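Local coordinates for protein putative decarboxylase involved in desferrioxamine biosynthesis (Erwinia amylovora, PDB 5O5C) that probably decarboxylates lysine with the help of bound pyridoxal 5'-phosphate, as a step in making the siderophore desferrioxamine, at residues 221-226 against 231-236; 176-181 against 265-270; 465-470 against 495-500; 413-418 against 424-429. All blocks are in the same frame, centred on the assembly; numbering follows the deposited sequence.

Contact 1 of 4, residues 221-226 against 231-236; sequences KSMAIL and DAVIPV
The first torsion of Met223 (chi1 -55°) sends CG out opposite its own carbonyl carbon, toward Val233, whose branch CG2 likewise stands anti to its carbonyl carbon and reaches back to the helix. The two residues belong to a beta-alpha-beta unit of the large fold type I domain: strand 207-212, helix 218-225 and strand 233-236, with the two strands parallel and adjacent in the mixed sheet. Of residues 221-226, Met223 is the one that reaches the following strand. Its CG presses on Val233 CG2 at 3.4 Å, tighter than a usual carbon-carbon contact, while Met223 CB lies 4.1 Å from the same methyl. Two further bends in the same sense, at chi2 and chi3, curl the thioether so that its end turns to the 3-10 turn entering the strand. An unbranched, flexible chain suits this place, because it can fold over a beta-branched neighbour; valine in turn offers the helix a single short methyl, CG2. Met223 is also covered by Val209 of strand 207-212 and by Met178 of helix 170-189, so the contact is wholly buried. Just beyond, the helix ends at the subunit interface, where Arg182 of the second subunit hydrogen-bonds the carbonyls of Ala224 and Ile225. The curled chain finishes with Met223 CE set 4.3 Å from Ala232 CB.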
loop_
_atom_site.group_PDB
_atom_site.type_symbol
_atom_site.label_atom_id
_atom_site.label_comp_id
_atom_site.label_asym_id
_atom_site.label_seq_id
_atom_site.Cartn_x
_atom_site.Cartn_y
_atom_site.Cartn_z
ATOM N N LYS B 221 10.548 -13.799 0.405
ATOM C CA LYS B 221 9.166 -13.650 0.906
ATOM C C LYS B 221 8.174 -13.782 -0.234
ATOM O O LYS B 221 7.116 -14.413 -0.091
ATOM C CB LYS B 221 8.951 -12.316 1.629
ATOM C CG LYS B 221 9.821 -12.064 2.867
ATOM C CD LYS B 221 9.593 -10.671 3.471
ATOM C CE LYS B 221 9.695 -10.687 4.989
ATOM N NZ LYS B 221 9.895 -9.353 5.626
ATOM N N SER B 222 8.508 -13.203 -1.383
ATOM C CA SER B 222 7.615 -13.240 -2.529
ATOM C C SER B 222 7.454 -14.672 -3.054
ATOM O O SER B 222 6.345 -15.040 -3.369
ATOM C CB SER B 222 8.070 -12.358 -3.681
ATOM O OG SER B 222 8.128 -11.010 -3.308
ATOM N N MET B 223 8.545 -15.442 -3.140
ATOM C CA MET B 223 8.487 -16.855 -3.574
ATOM C C MET B 223 7.771 -17.723 -2.563
ATOM O O MET B 223 7.146 -18.710 -2.969
ATOM C CB MET B 223 9.858 -17.455 -3.820
ATOM C CG MET B 223 10.779 -16.774 -4.766
ATOM S SD MET B 223 10.154 -16.324 -6.362
ATOM C CE MET B 223 9.885 -17.929 -7.034
ATOM N N ALA B 224 7.779 -17.351 -1.269
ATOM C CA ALA B 224 6.865 -18.006 -0.290
ATOM C C ALA B 224 5.420 -17.836 -0.611
ATOM O O ALA B 224 4.630 -18.803 -0.645
ATOM C CB ALA B 224 7.119 -17.564 1.107
ATOM N N ILE B 225 5.060 -16.582 -0.856
ATOM C CA ILE B 225 3.730 -16.269 -1.209
ATOM C C ILE B 225 3.290 -16.980 -2.521
ATOM O O ILE B 225 2.178 -17.488 -2.614
ATOM C CB ILE B 225 3.578 -14.749 -1.288
ATOM C CG1 ILE B 225 3.743 -14.133 0.104
ATOM C CG2 ILE B 225 2.214 -14.352 -1.800
ATOM C CD1 ILE B 225 3.991 -12.651 -0.007
ATOM N N LEU B 226 4.179 -17.029 -3.511
ATOM C CA LEU B 226 3.851 -17.611 -4.769
ATOM C C LEU B 226 3.779 -19.115 -4.754
ATOM O O LEU B 226 3.600 -19.701 -5.789
ATOM C CB LEU B 226 4.829 -17.143 -5.850
ATOM C CG LEU B 226 4.786 -15.659 -6.147
ATOM C CD1 LEU B 226 6.032 -15.123 -6.774
ATOM C CD2 LEU B 226 3.587 -15.325 -6.987
ATOM N N ASP B 231 13.137 -22.248 -0.916
ATOM C CA ASP B 231 13.927 -23.246 -1.650
ATOM C C ASP B 231 14.007 -22.976 -3.162
ATOM O O ASP B 231 14.882 -23.493 -3.833
ATOM C CB ASP B 231 13.338 -24.646 -1.520
ATOM C CG ASP B 231 13.498 -25.250 -0.171
ATOM O OD1 ASP B 231 14.295 -24.777 0.687
ATOM O OD2 ASP B 231 12.765 -26.249 0.021
ATOM N N ALA B 232 13.096 -22.182 -3.713
ATOM C CA ALA B 232 13.135 -21.940 -5.142
ATOM C C ALA B 232 14.171 -20.883 -5.505
ATOM O O ALA B 232 14.359 -20.588 -6.676
ATOM C CB ALA B 232 11.760 -21.561 -5.667
ATOM N N VAL B 233 14.796 -20.286 -4.500
ATOM C CA VAL B 233 15.682 -19.168 -4.654
ATOM C C VAL B 233 17.048 -19.747 -4.412
ATOM O O VAL B 233 17.265 -20.336 -3.353
ATOM C CB VAL B 233 15.371 -18.072 -3.613
ATOM C CG1 VAL B 233 16.476 -17.015 -3.580
ATOM C CG2 VAL B 233 13.997 -17.442 -3.896
ATOM N N ILE B 234 17.935 -19.615 -5.388
ATOM C CA ILE B 234 19.347 -20.006 -5.273
ATOM C C ILE B 234 20.205 -18.725 -5.030
ATOM O O ILE B 234 20.309 -17.858 -5.915
ATOM C CB ILE B 234 19.827 -20.811 -6.508
ATOM C CG1 ILE B 234 18.995 -22.106 -6.644
ATOM C CG2 ILE B 234 21.268 -21.224 -6.342
ATOM C CD1 ILE B 234 19.132 -22.829 -7.967
ATOM N N PRO B 235 20.760 -18.581 -3.813
ATOM C CA PRO B 235 21.644 -17.454 -3.500
ATOM C C PRO B 235 22.996 -17.606 -4.186
ATOM O O PRO B 235 23.593 -18.673 -4.118
ATOM C CB PRO B 235 21.802 -17.504 -1.961
ATOM C CG PRO B 235 20.749 -18.441 -1.487
ATOM C CD PRO B 235 20.393 -19.347 -2.614
ATOM N N VAL B 236 23.455 -16.532 -4.817
ATOM C CA VAL B 236 24.653 -16.497 -5.604
ATOM C C VAL B 236 25.688 -15.627 -4.900
ATOM O O VAL B 236 25.391 -14.503 -4.454
ATOM C CB VAL B 236 24.333 -15.889 -6.991
ATOM C CG1 VAL B 236 25.569 -15.852 -7.879
ATOM C CG2 VAL B 236 23.168 -16.657 -7.644
#

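Contact 2 of 4, residues 176-181 against 265-270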
loop_
_atom_site.group_PDB
_atom_site.type_symbol
_atom_site.label_atom_id
_atom_site.label_comp_id
_atom_site.label_asym_id
_atom_site.label_seq_id
_atom_site.Cartn_x
_atom_site.Cartn_y
_atom_site.Cartn_z
ATOM N N MET B 176 5.330 -8.577 -7.637
ATOM C CA MET B 176 4.723 -8.571 -8.965
ATOM C C MET B 176 5.738 -9.100 -9.955
ATOM O O MET B 176 5.365 -9.858 -10.859
ATOM C CB MET B 176 4.254 -7.172 -9.390
ATOM C CG MET B 176 3.107 -6.602 -8.608
ATOM S SD MET B 176 2.741 -5.006 -9.354
ATOM C CE MET B 176 1.429 -4.351 -8.330
ATOM N N ALA B 177 7.015 -8.757 -9.739
ATOM C CA ALA B 177 8.124 -9.251 -10.590
ATOM C C ALA B 177 8.288 -10.776 -10.607
ATOM O O ALA B 177 8.429 -11.397 -11.703
ATOM C CB ALA B 177 9.448 -8.579 -10.257
ATOM N N MET B 178 8.241 -11.401 -9.431
ATOM C CA MET B 178 8.361 -12.842 -9.389
ATOM C C MET B 178 7.046 -13.516 -9.861
ATOM O O MET B 178 7.074 -14.622 -10.391
ATOM C CB MET B 178 8.770 -13.307 -7.999
ATOM C CG MET B 178 10.094 -12.729 -7.498
ATOM S SD MET B 178 11.470 -13.025 -8.621
ATOM C CE MET B 178 11.595 -14.729 -8.693
ATOM N N LEU B 179 5.917 -12.817 -9.714
ATOM C CA LEU B 179 4.647 -13.317 -10.141
ATOM C C LEU B 179 4.632 -13.424 -11.693
ATOM O O LEU B 179 4.327 -14.493 -12.240
ATOM C CB LEU B 179 3.520 -12.456 -9.615
ATOM C CG LEU B 179 2.073 -12.712 -10.076
ATOM C CD1 LEU B 179 1.548 -14.116 -9.890
ATOM C CD2 LEU B 179 1.202 -11.703 -9.335
ATOM N N LEU B 180 4.999 -12.323 -12.344
ATOM C CA LEU B 180 5.122 -12.264 -13.775
ATOM C C LEU B 180 6.168 -13.254 -14.277
ATOM O O LEU B 180 5.895 -13.955 -15.221
ATOM C CB LEU B 180 5.418 -10.860 -14.285
ATOM C CG LEU B 180 4.197 -9.996 -14.550
ATOM C CD1 LEU B 180 3.313 -9.907 -13.331
ATOM C CD2 LEU B 180 4.543 -8.592 -15.004
ATOM N N ALA B 181 7.331 -13.344 -13.636
ATOM C CA ALA B 181 8.367 -14.316 -14.080
ATOM C C ALA B 181 7.828 -15.697 -14.022
ATOM O O ALA B 181 7.963 -16.416 -14.970
ATOM C CB ALA B 181 9.633 -14.236 -13.242
ATOM N N ALA B 265 14.514 -17.451 -13.608
ATOM C CA ALA B 265 14.764 -16.044 -13.426
ATOM C C ALA B 265 15.975 -15.684 -12.577
ATOM O O ALA B 265 16.392 -16.407 -11.609
ATOM C CB ALA B 265 13.511 -15.390 -12.861
ATOM N N VAL B 266 16.488 -14.512 -12.893
ATOM C CA VAL B 266 17.519 -13.859 -12.112
ATOM C C VAL B 266 17.081 -12.481 -11.556
ATOM O O VAL B 266 16.664 -11.606 -12.286
ATOM C CB VAL B 266 18.821 -13.636 -12.923
ATOM C CG1 VAL B 266 19.868 -13.019 -12.020
ATOM C CG2 VAL B 266 19.358 -14.942 -13.493
ATOM N N VAL B 267 17.230 -12.289 -10.251
ATOM C CA VAL B 267 17.109 -10.965 -9.695
ATOM C C VAL B 267 18.471 -10.345 -9.549
ATOM O O VAL B 267 19.317 -10.851 -8.801
ATOM C CB VAL B 267 16.353 -10.938 -8.366
ATOM C CG1 VAL B 267 16.424 -9.558 -7.734
ATOM C CG2 VAL B 267 14.932 -11.420 -8.570
ATOM N N ALA B 268 18.630 -9.223 -10.263
ATOM C CA ALA B 268 19.794 -8.331 -10.199
ATOM C C ALA B 268 19.426 -7.106 -9.419
ATOM O O ALA B 268 18.451 -6.408 -9.795
ATOM C CB ALA B 268 20.202 -7.905 -11.596
ATOM N N THR B 269 20.230 -6.813 -8.388
ATOM C CA THR B 269 20.031 -5.698 -7.507
ATOM C C THR B 269 21.008 -4.553 -7.839
ATOM O O THR B 269 22.253 -4.676 -7.681
ATOM C CB THR B 269 20.116 -6.201 -6.054
ATOM O OG1 THR B 269 19.165 -7.238 -5.929
ATOM C CG2 THR B 269 19.806 -5.110 -5.066
ATOM N N SER B 270 20.432 -3.450 -8.330
ATOM C CA SER B 270 21.188 -2.281 -8.733
ATOM C C SER B 270 21.214 -1.326 -7.560
ATOM O O SER B 270 20.663 -0.204 -7.622
ATOM C CB SER B 270 20.600 -1.663 -10.019
ATOM O OG SER B 270 19.206 -1.320 -9.902
#
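Met178 and Ala181 meet Val267 and Ala265 without any flat group between them: neither ring, amide nor carboxylate offers a face or an edge here, and the surfaces are made of methyls and one sulfur. The aromatic rings nearby belong to other strands of the sheet: Ala177 touches His296 and Phe341, and Leu180 touches Trp294 and Phe341. Helix 170-189 lies on the mixed sheet of the fold type I domain, and residues 176-181 touch strand 262-269 at two points. At the first, the initial bond of the Met178 side chain does not point at the strand, but chi1, chi2 and chi3 all lie near -60°, which swings its outer end inward. There SD settles 3.8 Å from Val267 CG2, the branch that stands beside the backbone N of the valine. At the second, Ala181 CB and Ala265 CB point at each other and lie 4.1 Å apart. Paired alanines allow the backbones to draw close, to 6.7 Å between the CA atoms of Ala181 and Ala265; further along, the long methionine spans a wider separation. Val266, between the two strand residues, faces the opposite side of the sheet and packs on Ile284 and Cys288 of helix 281-290. Thus the strand is covered on both sides, and the side chain of Val267 lies about 8 Å from the bound pyridoxal 5'-phosphate. With only apolar, buried groups meeting, the contact rests on van der Waals packing and the exclusion of water, which are weakly directional; complementary shape matters more than precise angles.

Contact 3 of 4, residues 465-470 against 495-500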
loop_
_atom_site.group_PDB
_atom_site.type_symbol
_atom_site.label_atom_id
_atom_site.label_comp_id
_atom_site.label_asym_id
_atom_site.label_seq_id
_atom_site.Cartn_x
_atom_site.Cartn_y
_atom_site.Cartn_z
ATOM N N GLY B 465 20.616 9.137 21.645
ATOM C CA GLY B 465 19.887 9.945 20.696
ATOM C C GLY B 465 20.706 10.869 19.820
ATOM O O GLY B 465 20.142 11.510 18.932
ATOM N N ASN B 466 22.038 10.940 20.032
ATOM C CA ASN B 466 22.795 12.012 19.448
ATOM C C ASN B 466 23.029 11.718 17.972
ATOM O O ASN B 466 23.368 12.588 17.224
ATOM C CB ASN B 466 24.068 12.349 20.226
ATOM C CG ASN B 466 23.798 12.968 21.623
ATOM O OD1 ASN B 466 23.124 13.997 21.799
ATOM N ND2 ASN B 466 24.377 12.352 22.614
ATOM N N ALA B 467 22.801 10.480 17.559
ATOM C CA ALA B 467 22.731 10.123 16.167
ATOM C C ALA B 467 22.001 8.793 15.998
ATOM O O ALA B 467 21.789 8.056 16.958
ATOM C CB ALA B 467 24.124 10.031 15.602
ATOM N N VAL B 468 21.614 8.484 14.778
ATOM C CA VAL B 468 21.041 7.157 14.516
ATOM C C VAL B 468 21.866 6.465 13.461
ATOM O O VAL B 468 21.977 6.929 12.365
ATOM C CB VAL B 468 19.553 7.208 14.104
ATOM C CG1 VAL B 468 18.943 5.800 14.084
ATOM C CG2 VAL B 468 18.756 8.109 15.032
ATOM N N ILE B 469 22.345 5.312 13.843
ATOM C CA ILE B 469 23.199 4.389 13.119
ATOM C C ILE B 469 22.373 3.122 12.839
ATOM O O ILE B 469 21.384 2.850 13.538
ATOM C CB ILE B 469 24.435 4.104 14.035
ATOM C CG1 ILE B 469 25.480 3.224 13.416
ATOM C CG2 ILE B 469 24.053 3.426 15.347
ATOM C CD1 ILE B 469 26.676 3.030 14.350
ATOM N N ALA B 470 22.757 2.333 11.847
ATOM C CA ALA B 470 22.089 1.040 11.592
ATOM C C ALA B 470 23.125 -0.057 11.700
ATOM O O ALA B 470 24.293 0.208 11.924
ATOM C CB ALA B 470 21.408 1.036 10.232
ATOM N N GLU B 495 31.887 13.482 10.968
ATOM C CA GLU B 495 32.967 13.469 11.981
ATOM C C GLU B 495 32.396 13.286 13.376
ATOM O O GLU B 495 32.889 12.490 14.134
ATOM C CB GLU B 495 33.813 14.746 11.988
ATOM C CG GLU B 495 34.672 15.005 10.773
ATOM C CD GLU B 495 35.323 16.386 10.848
ATOM O OE1 GLU B 495 35.962 16.677 11.880
ATOM O OE2 GLU B 495 35.180 17.190 9.903
ATOM N N ASP B 496 31.345 14.032 13.699
ATOM C CA ASP B 496 30.698 13.903 15.005
ATOM C C ASP B 496 30.294 12.460 15.318
ATOM O O ASP B 496 30.580 11.943 16.437
ATOM C CB ASP B 496 29.471 14.847 15.084
ATOM C CG ASP B 496 29.855 16.309 15.280
ATOM O OD1 ASP B 496 31.040 16.614 15.496
ATOM O OD2 ASP B 496 28.973 17.182 15.252
ATOM N N VAL B 497 29.665 11.802 14.328
ATOM C CA VAL B 497 28.991 10.502 14.543
ATOM C C VAL B 497 30.085 9.432 14.665
ATOM O O VAL B 497 30.068 8.597 15.578
ATOM C CB VAL B 497 27.951 10.173 13.440
ATOM C CG1 VAL B 497 27.206 8.875 13.735
ATOM C CG2 VAL B 497 26.906 11.269 13.311
ATOM N N ILE B 498 31.073 9.525 13.806
ATOM C CA ILE B 498 32.271 8.712 13.952
ATOM C C ILE B 498 32.842 8.801 15.361
ATOM O O ILE B 498 33.207 7.777 15.892
ATOM C CB ILE B 498 33.358 9.061 12.943
ATOM C CG1 ILE B 498 32.852 8.743 11.544
ATOM C CG2 ILE B 498 34.627 8.274 13.262
ATOM C CD1 ILE B 498 33.769 9.206 10.435
ATOM N N ALA B 499 32.885 10.001 15.961
ATOM C CA ALA B 499 33.474 10.186 17.303
ATOM C C ALA B 499 32.632 9.541 18.389
ATOM O O ALA B 499 33.150 8.994 19.381
ATOM C CB ALA B 499 33.662 11.663 17.609
ATOM N N LEU B 500 31.317 9.641 18.205
ATOM C CA LEU B 500 30.342 8.935 19.017
ATOM C C LEU B 500 30.499 7.414 18.942
ATOM O O LEU B 500 30.548 6.721 19.952
ATOM C CB LEU B 500 28.942 9.345 18.547
ATOM C CG LEU B 500 27.830 9.346 19.564
ATOM C CD1 LEU B 500 28.186 10.232 20.743
ATOM C CD2 LEU B 500 26.556 9.828 18.874
#
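Ala467 holds an almost fully extended backbone (phi -161°, psi 166°) as the chain runs past helix 491-510, and its CA comes within 6.5 Å of Val497 CA. Its methyl points into the helix and rests in the fork of Val497, with CB 3.8 Å from CG1 and the same distance from CG2. The valine's first torsion (chi1 -176°) sets both branches toward the loop, so the small methyl sits across the pair instead of meeting one tip. A turn further along, Leu500 supplies the second half of the surface through a single branch: CD2 lies 3.8 Å from Asn466 CB and 4.1 Å from Ala467 CB. The same methyl approaches the backbone, 4.0 Å from Ala467 N. Only the aliphatic root of Asn466 is used, which suits a polar residue at the exposed rim. These segments belong to the C-terminal part of the chain, where helices pack on a four-stranded antiparallel sheet. Residues 465-470 lead from helix 448-464 into strand 470-474, at one edge of that sheet, and Gly465, with the positive phi that glycine adopts easily, is where the chain leaves the helix. Alanine suits position 467, since its one methyl is enough to bridge the short distance between the backbone and Val497, and Val461 of helix 448-464 also touches it. Val468 points the other way, onto Pro58 and Tyr106, and its backbone pairs with Lys105 and Val107. Lys105 reaches across to the helix as well, forming a salt bridge from NZ to Asp496 OD2.

Contact 4 of 4, residues 413-418 against 424-429; sequences IAHQLL and IEVLHV
The imidazole of His415 lies flat beneath Val429, whose CA sits over the ring centre, 3.9 Å from the centroid and 12° off the normal: a CH-pi contact. With chi1 at 176°, CG stands opposite the backbone N, beside the residue's own carbonyl carbon, which carries the ring out toward the loop. Val429 CG2 adds a methyl 3.7 Å from ND1 of His415, while the side chains of Val426 and His415 cross at about a right angle, Val426 CG2 lying 3.8 Å from His415 NE2. A flat histidine suits this partly exposed margin, giving one face to Val429 while Val426 approaches obliquely. His428 O, also oblique to the ring, lies 3.2 Å from His415 CD2 and takes its hydrogen bond from Gln435 NE2. Deeper in, Leu418 CB presses tightly on Val426 CG1 at 3.4 Å and faces Ile424 CG2 at 4.0 Å. Branched aliphatic residues suit this more sheltered part, and Ile424 CB also rests against Leu418 O. The chain turns back between the two, the N-to-C directions of helix 413-418 and strand 424-426 differing by 133°. Strand 424-426 edges the antiparallel sheet beside strand 434-439, while Leu417 packs on Ile494 and Ile498 of helix 491-510, and Leu418 on Ile498.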
loop_
_atom_site.group_PDB
_atom_site.type_symbol
_atom_site.label_atom_id
_atom_site.label_comp_id
_atom_site.label_asym_id
_atom_site.label_seq_id
_atom_site.Cartn_x
_atom_site.Cartn_y
_atom_site.Cartn_z
ATOM N N ILE B 413 33.403 11.083 1.024
ATOM C CA ILE B 413 34.064 11.781 2.108
ATOM C C ILE B 413 33.981 10.973 3.394
ATOM O O ILE B 413 34.988 10.855 4.113
ATOM C CB ILE B 413 33.570 13.251 2.249
ATOM C CG1 ILE B 413 34.199 14.099 1.133
ATOM C CG2 ILE B 413 33.924 13.876 3.586
ATOM C CD1 ILE B 413 33.704 15.501 1.060
ATOM N N ALA B 414 32.829 10.383 3.672
ATOM C CA ALA B 414 32.704 9.558 4.886
ATOM C C ALA B 414 33.587 8.311 4.788
ATOM O O ALA B 414 34.254 7.945 5.763
ATOM C CB ALA B 414 31.263 9.220 5.196
ATOM N N HIS B 415 33.638 7.696 3.611
ATOM C CA HIS B 415 34.533 6.571 3.391
ATOM C C HIS B 415 35.983 6.967 3.661
ATOM O O HIS B 415 36.716 6.217 4.315
ATOM C CB HIS B 415 34.440 6.042 1.969
ATOM C CG HIS B 415 35.414 4.944 1.693
ATOM N ND1 HIS B 415 36.473 5.085 0.817
ATOM C CD2 HIS B 415 35.522 3.708 2.226
ATOM C CE1 HIS B 415 37.182 3.970 0.807
ATOM N NE2 HIS B 415 36.628 3.120 1.660
ATOM N N GLN B 416 36.380 8.148 3.162
ATOM C CA GLN B 416 37.683 8.689 3.469
ATOM C C GLN B 416 37.883 8.824 4.967
ATOM O O GLN B 416 38.865 8.301 5.478
ATOM C CB GLN B 416 37.961 10.006 2.737
ATOM C CG GLN B 416 38.161 9.813 1.252
ATOM C CD GLN B 416 38.468 11.109 0.511
ATOM O OE1 GLN B 416 37.913 12.172 0.812
ATOM N NE2 GLN B 416 39.366 11.022 -0.472
ATOM N N LEU B 417 36.948 9.440 5.677
ATOM C CA LEU B 417 37.099 9.665 7.138
ATOM C C LEU B 417 37.097 8.405 7.988
ATOM O O LEU B 417 37.740 8.380 9.043
ATOM C CB LEU B 417 35.972 10.517 7.680
ATOM C CG LEU B 417 35.755 11.917 7.188
ATOM C CD1 LEU B 417 34.385 12.386 7.659
ATOM C CD2 LEU B 417 36.879 12.812 7.670
ATOM N N LEU B 418 36.309 7.411 7.571
ATOM C CA LEU B 418 36.233 6.121 8.230
ATOM C C LEU B 418 37.540 5.336 8.058
ATOM O O LEU B 418 38.053 4.776 9.045
ATOM C CB LEU B 418 35.045 5.281 7.710
ATOM C CG LEU B 418 33.635 5.813 8.059
ATOM C CD1 LEU B 418 32.596 5.005 7.345
ATOM C CD2 LEU B 418 33.322 5.809 9.529
ATOM N N ILE B 424 38.733 2.111 13.002
ATOM C CA ILE B 424 37.612 1.739 12.104
ATOM C C ILE B 424 38.055 0.878 10.950
ATOM O O ILE B 424 38.937 1.245 10.204
ATOM C CB ILE B 424 36.896 2.965 11.518
ATOM C CG1 ILE B 424 36.388 3.880 12.636
ATOM C CG2 ILE B 424 35.751 2.542 10.556
ATOM C CD1 ILE B 424 35.280 3.312 13.469
ATOM N N GLU B 425 37.435 -0.288 10.841
ATOM C CA GLU B 425 37.570 -1.163 9.685
ATOM C C GLU B 425 36.395 -0.954 8.687
ATOM O O GLU B 425 35.241 -1.195 9.056
ATOM C CB GLU B 425 37.548 -2.587 10.181
ATOM C CG GLU B 425 37.869 -3.602 9.116
ATOM C CD GLU B 425 37.404 -4.966 9.525
ATOM O OE1 GLU B 425 37.727 -5.372 10.667
ATOM O OE2 GLU B 425 36.692 -5.604 8.726
ATOM N N VAL B 426 36.710 -0.556 7.451
ATOM C CA VAL B 426 35.712 -0.341 6.368
ATOM C C VAL B 426 35.841 -1.468 5.356
ATOM O O VAL B 426 36.920 -1.979 5.176
ATOM C CB VAL B 426 35.855 1.027 5.667
ATOM C CG1 VAL B 426 35.747 2.160 6.648
ATOM C CG2 VAL B 426 37.157 1.157 4.907
ATOM N N LEU B 427 34.733 -1.887 4.748
ATOM C CA LEU B 427 34.714 -3.061 3.860
ATOM C C LEU B 427 34.703 -2.681 2.386
ATOM O O LEU B 427 35.012 -3.491 1.529
ATOM C CB LEU B 427 33.484 -3.936 4.141
ATOM C CG LEU B 427 33.397 -4.686 5.468
ATOM C CD1 LEU B 427 32.124 -5.484 5.529
ATOM C CD2 LEU B 427 34.576 -5.635 5.631
ATOM N N HIS B 428 34.336 -1.459 2.066
ATOM C CA HIS B 428 34.136 -1.166 0.662
ATOM C C HIS B 428 34.184 0.294 0.443
ATOM O O HIS B 428 33.874 1.106 1.332
ATOM C CB HIS B 428 32.760 -1.692 0.174
ATOM C CG HIS B 428 31.601 -1.036 0.879
ATOM N ND1 HIS B 428 30.650 -0.287 0.226
ATOM C CD2 HIS B 428 31.296 -0.953 2.193
ATOM C CE1 HIS B 428 29.796 0.209 1.102
ATOM N NE2 HIS B 428 30.162 -0.187 2.300
ATOM N N VAL B 429 34.478 0.626 -0.797
ATOM C CA VAL B 429 34.339 1.988 -1.218
ATOM C C VAL B 429 32.890 2.250 -1.728
ATOM O O VAL B 429 32.341 1.439 -2.456
ATOM C CB VAL B 429 35.416 2.295 -2.251
ATOM C CG1 VAL B 429 35.169 1.530 -3.549
ATOM C CG2 VAL B 429 35.495 3.811 -2.466
#

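How the contacts relate
From the N terminus, contact 2 opens first, on helix 170-189, and closes only at strand 262-269. Contact 1 is nested inside that long loop, where a helix meets the strand just after it. The two touch where Leu226 packs on Met178 and Leu179, and both tie helices to the same mixed sheet. Contact 4 then closes a short loop between helix 397-420 and the strand that follows, and contact 3 comes after it in series, joining the loop before strand 470-474 to helix 491-510. Contacts 3 and 4 meet where Glu495 packs on Leu417, and both tie helices to the C-terminal antiparallel sheet or its approaches. Contacts 2 and 3 lie on opposite sides of the chain's centre, their own centres about 36 Å apart.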